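Local coordinates for protein tartrate dehydrogenase/decarboxylase (Pseudomonas putida, PDB 3FLK) that oxidises (+)-tartrate to oxaloglycolate with NAD(+), turns meso-tartrate into D-glycerate and oxidatively decarboxylates D-malate to pyruvate, at residues G92-L95 / K96-E100. The protein carries 1 engineered substitution. Sequence-based numbering, arbitrary orientation.
With NAI (1,4-dihydronicotinamide adenine dinucleotide), chain F; OXL (oxalate ion), chain G.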
loop_
_atom_site.group_PDB
_atom_site.type_symbol
_atom_site.label_atom_id
_atom_site.label_comp_id
_atom_site.label_asym_id
_atom_site.label_seq_id
_atom_site.Cartn_x
_atom_site.Cartn_y
_atom_site.Cartn_z
ATOM N N GLY A 92 -22.670 5.986 3.924
ATOM C CA GLY A 92 -23.989 6.589 3.786
ATOM C C GLY A 92 -24.203 7.349 2.491
ATOM O O GLY A 92 -25.311 7.820 2.225
ATOM N N SER A 93 -23.150 7.471 1.679
ATOM C CA SER A 93 -23.235 8.238 0.438
ATOM C C SER A 93 -22.547 7.569 -0.760
ATOM O O SER A 93 -23.200 6.861 -1.529
ATOM C CB SER A 93 -22.719 9.670 0.652
ATOM O OG SER A 93 -21.357 9.671 1.044
ATOM N N LEU A 94 -21.241 7.791 -0.913
ATOM C CA LEU A 94 -20.505 7.347 -2.103
ATOM C C LEU A 94 -20.527 5.831 -2.309
ATOM O O LEU A 94 -20.693 5.359 -3.435
ATOM C CB LEU A 94 -19.060 7.869 -2.085
ATOM C CG LEU A 94 -18.097 7.435 -3.202
ATOM C CD1 LEU A 94 -18.573 7.845 -4.599
ATOM C CD2 LEU A 94 -16.718 7.984 -2.931
ATOM N N LEU A 95 -20.364 5.078 -1.225
ATOM C CA LEU A 95 -20.379 3.618 -1.312
ATOM C C LEU A 95 -21.750 3.066 -1.712
ATOM O O LEU A 95 -21.831 2.030 -2.373
ATOM C CB LEU A 95 -19.849 2.981 -0.023
ATOM C CG LEU A 95 -18.375 2.534 -0.007
ATOM C CD1 LEU A 95 -17.430 3.446 -0.788
ATOM C CD2 LEU A 95 -17.866 2.353 1.410
ATOM N N LYS A 96 -22.817 3.771 -1.333
ATOM C CA LYS A 96 -24.164 3.446 -1.809
ATOM C C LYS A 96 -24.316 3.689 -3.314
ATOM O O LYS A 96 -24.927 2.876 -4.009
ATOM C CB LYS A 96 -25.233 4.213 -1.023
ATOM C CG LYS A 96 -25.514 3.637 0.359
ATOM C CD LYS A 96 -26.706 4.317 1.026
ATOM C CE LYS A 96 -27.023 3.664 2.363
ATOM N NZ LYS A 96 -28.099 4.379 3.104
ATOM N N PHE A 97 -23.764 4.799 -3.810
ATOM C CA PHE A 97 -23.720 5.069 -5.250
ATOM C C PHE A 97 -23.015 3.934 -5.992
ATOM O O PHE A 97 -23.544 3.390 -6.958
ATOM C CB PHE A 97 -22.978 6.378 -5.570
ATOM C CG PHE A 97 -23.662 7.632 -5.083
ATOM C CD1 PHE A 97 -25.040 7.690 -4.916
ATOM C CD2 PHE A 97 -22.913 8.779 -4.836
ATOM C CE1 PHE A 97 -25.656 8.863 -4.481
ATOM C CE2 PHE A 97 -23.520 9.956 -4.404
ATOM C CZ PHE A 97 -24.893 9.998 -4.229
ATOM N N ARG A 98 -21.814 3.591 -5.530
ATOM C CA ARG A 98 -20.978 2.589 -6.188
ATOM C C ARG A 98 -21.635 1.212 -6.233
ATOM O O ARG A 98 -21.581 0.526 -7.254
ATOM C CB ARG A 98 -19.611 2.495 -5.505
ATOM C CG ARG A 98 -18.702 3.692 -5.750
ATOM C CD ARG A 98 -17.421 3.573 -4.947
ATOM N NE ARG A 98 -16.449 4.609 -5.290
ATOM C CZ ARG A 98 -15.349 4.872 -4.586
ATOM N NH1 ARG A 98 -15.072 4.178 -3.488
ATOM N NH2 ARG A 98 -14.524 5.838 -4.976
ATOM N N ARG A 99 -22.270 0.824 -5.131
ATOM C CA ARG A 99 -22.804 -0.533 -4.997
ATOM C C ARG A 99 -24.215 -0.690 -5.552
ATOM O O ARG A 99 -24.494 -1.648 -6.277
ATOM C CB ARG A 99 -22.688 -1.017 -3.548
ATOM C CG ARG A 99 -21.232 -1.106 -3.122
ATOM C CD ARG A 99 -21.010 -1.620 -1.715
ATOM N NE ARG A 99 -19.573 -1.765 -1.488
ATOM C CZ ARG A 99 -19.008 -2.586 -0.608
ATOM N NH1 ARG A 99 -19.747 -3.363 0.173
ATOM N NH2 ARG A 99 -17.687 -2.628 -0.516
ATOM N N GLU A 100 -25.093 0.260 -5.242
ATOM C CA GLU A 100 -26.478 0.182 -5.712
ATOM C C GLU A 100 -26.657 0.520 -7.193
ATOM O O GLU A 100 -27.618 0.068 -7.817
ATOM C CB GLU A 100 -27.414 1.002 -4.821
ATOM C CG GLU A 100 -27.687 0.314 -3.489
ATOM C CD GLU A 100 -28.557 1.126 -2.553
ATOM O OE1 GLU A 100 -29.611 1.633 -2.996
ATOM O OE2 GLU A 100 -28.192 1.235 -1.363
HETATM P PA NAI F . -7.609 13.617 1.106
HETATM O O1A NAI F . -7.461 13.136 -0.287
HETATM O O2A NAI F . -8.812 14.451 1.282
HETATM O O5B NAI F . -6.316 14.472 1.505
HETATM C C5B NAI F . -5.032 13.904 1.627
HETATM C C4B NAI F . -3.964 14.980 1.462
HETATM O O4B NAI F . -3.884 15.369 0.103
HETATM C C3B NAI F . -4.277 16.230 2.272
HETATM O O3B NAI F . -3.077 16.708 2.833
HETATM C C2B NAI F . -4.820 17.203 1.245
HETATM O O2B NAI F . -4.510 18.542 1.557
HETATM C C1B NAI F . -4.172 16.749 -0.052
HETATM N N9A NAI F . -5.068 16.964 -1.202
HETATM C C8A NAI F . -6.176 16.228 -1.537
HETATM N N7A NAI F . -6.710 16.756 -2.659
HETATM C C5A NAI F . -5.968 17.810 -3.046
HETATM C C6A NAI F . -6.074 18.695 -4.115
HETATM N N6A NAI F . -7.056 18.565 -5.002
HETATM N N1A NAI F . -5.140 19.702 -4.251
HETATM C C2A NAI F . -4.113 19.836 -3.340
HETATM N N3A NAI F . -4.017 18.947 -2.286
HETATM C C4A NAI F . -4.929 17.956 -2.137
HETATM O O3 NAI F . -7.615 12.303 2.053
HETATM P PN NAI F . -7.638 12.233 3.665
HETATM O O1N NAI F . -7.003 13.428 4.260
HETATM O O2N NAI F . -7.080 10.907 4.019
HETATM O O5D NAI F . -9.202 12.222 4.011
HETATM C C5D NAI F . -9.941 13.410 4.206
HETATM C C4D NAI F . -11.438 13.109 4.150
HETATM O O4D NAI F . -11.815 12.777 2.828
HETATM C C3D NAI F . -11.857 11.932 5.022
HETATM O O3D NAI F . -13.098 12.257 5.599
HETATM C C2D NAI F . -12.027 10.783 4.044
HETATM O O2D NAI F . -12.984 9.845 4.479
HETATM C C1D NAI F . -12.479 11.522 2.794
HETATM N N1N NAI F . -12.197 10.847 1.512
HETATM C C2N NAI F . -13.226 10.751 0.617
HETATM C C3N NAI F . -13.034 10.151 -0.622
HETATM C C7N NAI F . -14.095 10.302 -1.676
HETATM O O7N NAI F . -15.217 11.119 -1.423
HETATM N N7N NAI F . -13.959 9.657 -2.834
HETATM C C4N NAI F . -11.773 9.651 -0.946
HETATM C C5N NAI F . -10.724 9.757 -0.032
HETATM C C6N NAI F . -10.947 10.364 1.203
HETATM C C1 OXL G . -11.104 6.009 -0.989
HETATM C C2 OXL G . -11.207 5.916 -2.448
HETATM O O1 OXL G . -10.023 6.402 -0.485
HETATM O O2 OXL G . -12.269 5.506 -2.967
HETATM O O3 OXL G . -12.083 5.684 -0.281
HETATM O O4 OXL G . -10.216 6.244 -3.141
HETATM O O HOH W 1 -27.632 7.517 3.597
#
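Leu94 and Leu95 pack against Arg98 from the same side of its guanidinium plane. Leu94 CD2 lies over the face, 3.7 Å from Arg98 NH2, while Leu95 CD1 meets Arg98 NH1 obliquely at 3.7 Å; branched leucines give the long side chain an apolar bed. With CG anti to its carbonyl carbon (chi1 -71°) and the chain extended to NE, Arg98 reaches past them to the oxalate. There NH1 and NH2 both donate to oxalate O2, at 3.1 and 3.0 Å, the oxygen lying in the guanidinium plane. Asn269, bonded to NE, and Glu281, in a salt bridge with NH2, further fix the group's rotation. A methionine in its place would probably leave oxalate O2 without this paired grip and remove the positive charge paired with Glu281.

Backbone i to i+4 bonds run from Phe97, Arg98 and Arg99 N to Ser93, Leu94 and Leu95 O. Ser93 O also lies over one face of the buried, apolar Phe97 ring, which meets Trp63 and, at CD2, Leu94 CD1 (4.4 Å).

Just ahead of the helix, a water donates to Gly92 O and accepts from Lys96 NZ, the extended lysine running back alongside Gly92.

Leu94 CD2 touches nicotinamide N7N at 3.2 Å; the helix start thus brings Leu94 to the coenzyme and Arg98, one turn on, to the oxalate. Arg108 and Arg134 also bond this oxalate, probably where the substrate's carboxylate binds, in keeping with the arginine-rich site of the isocitrate and isopropylmalate dehydrogenase family.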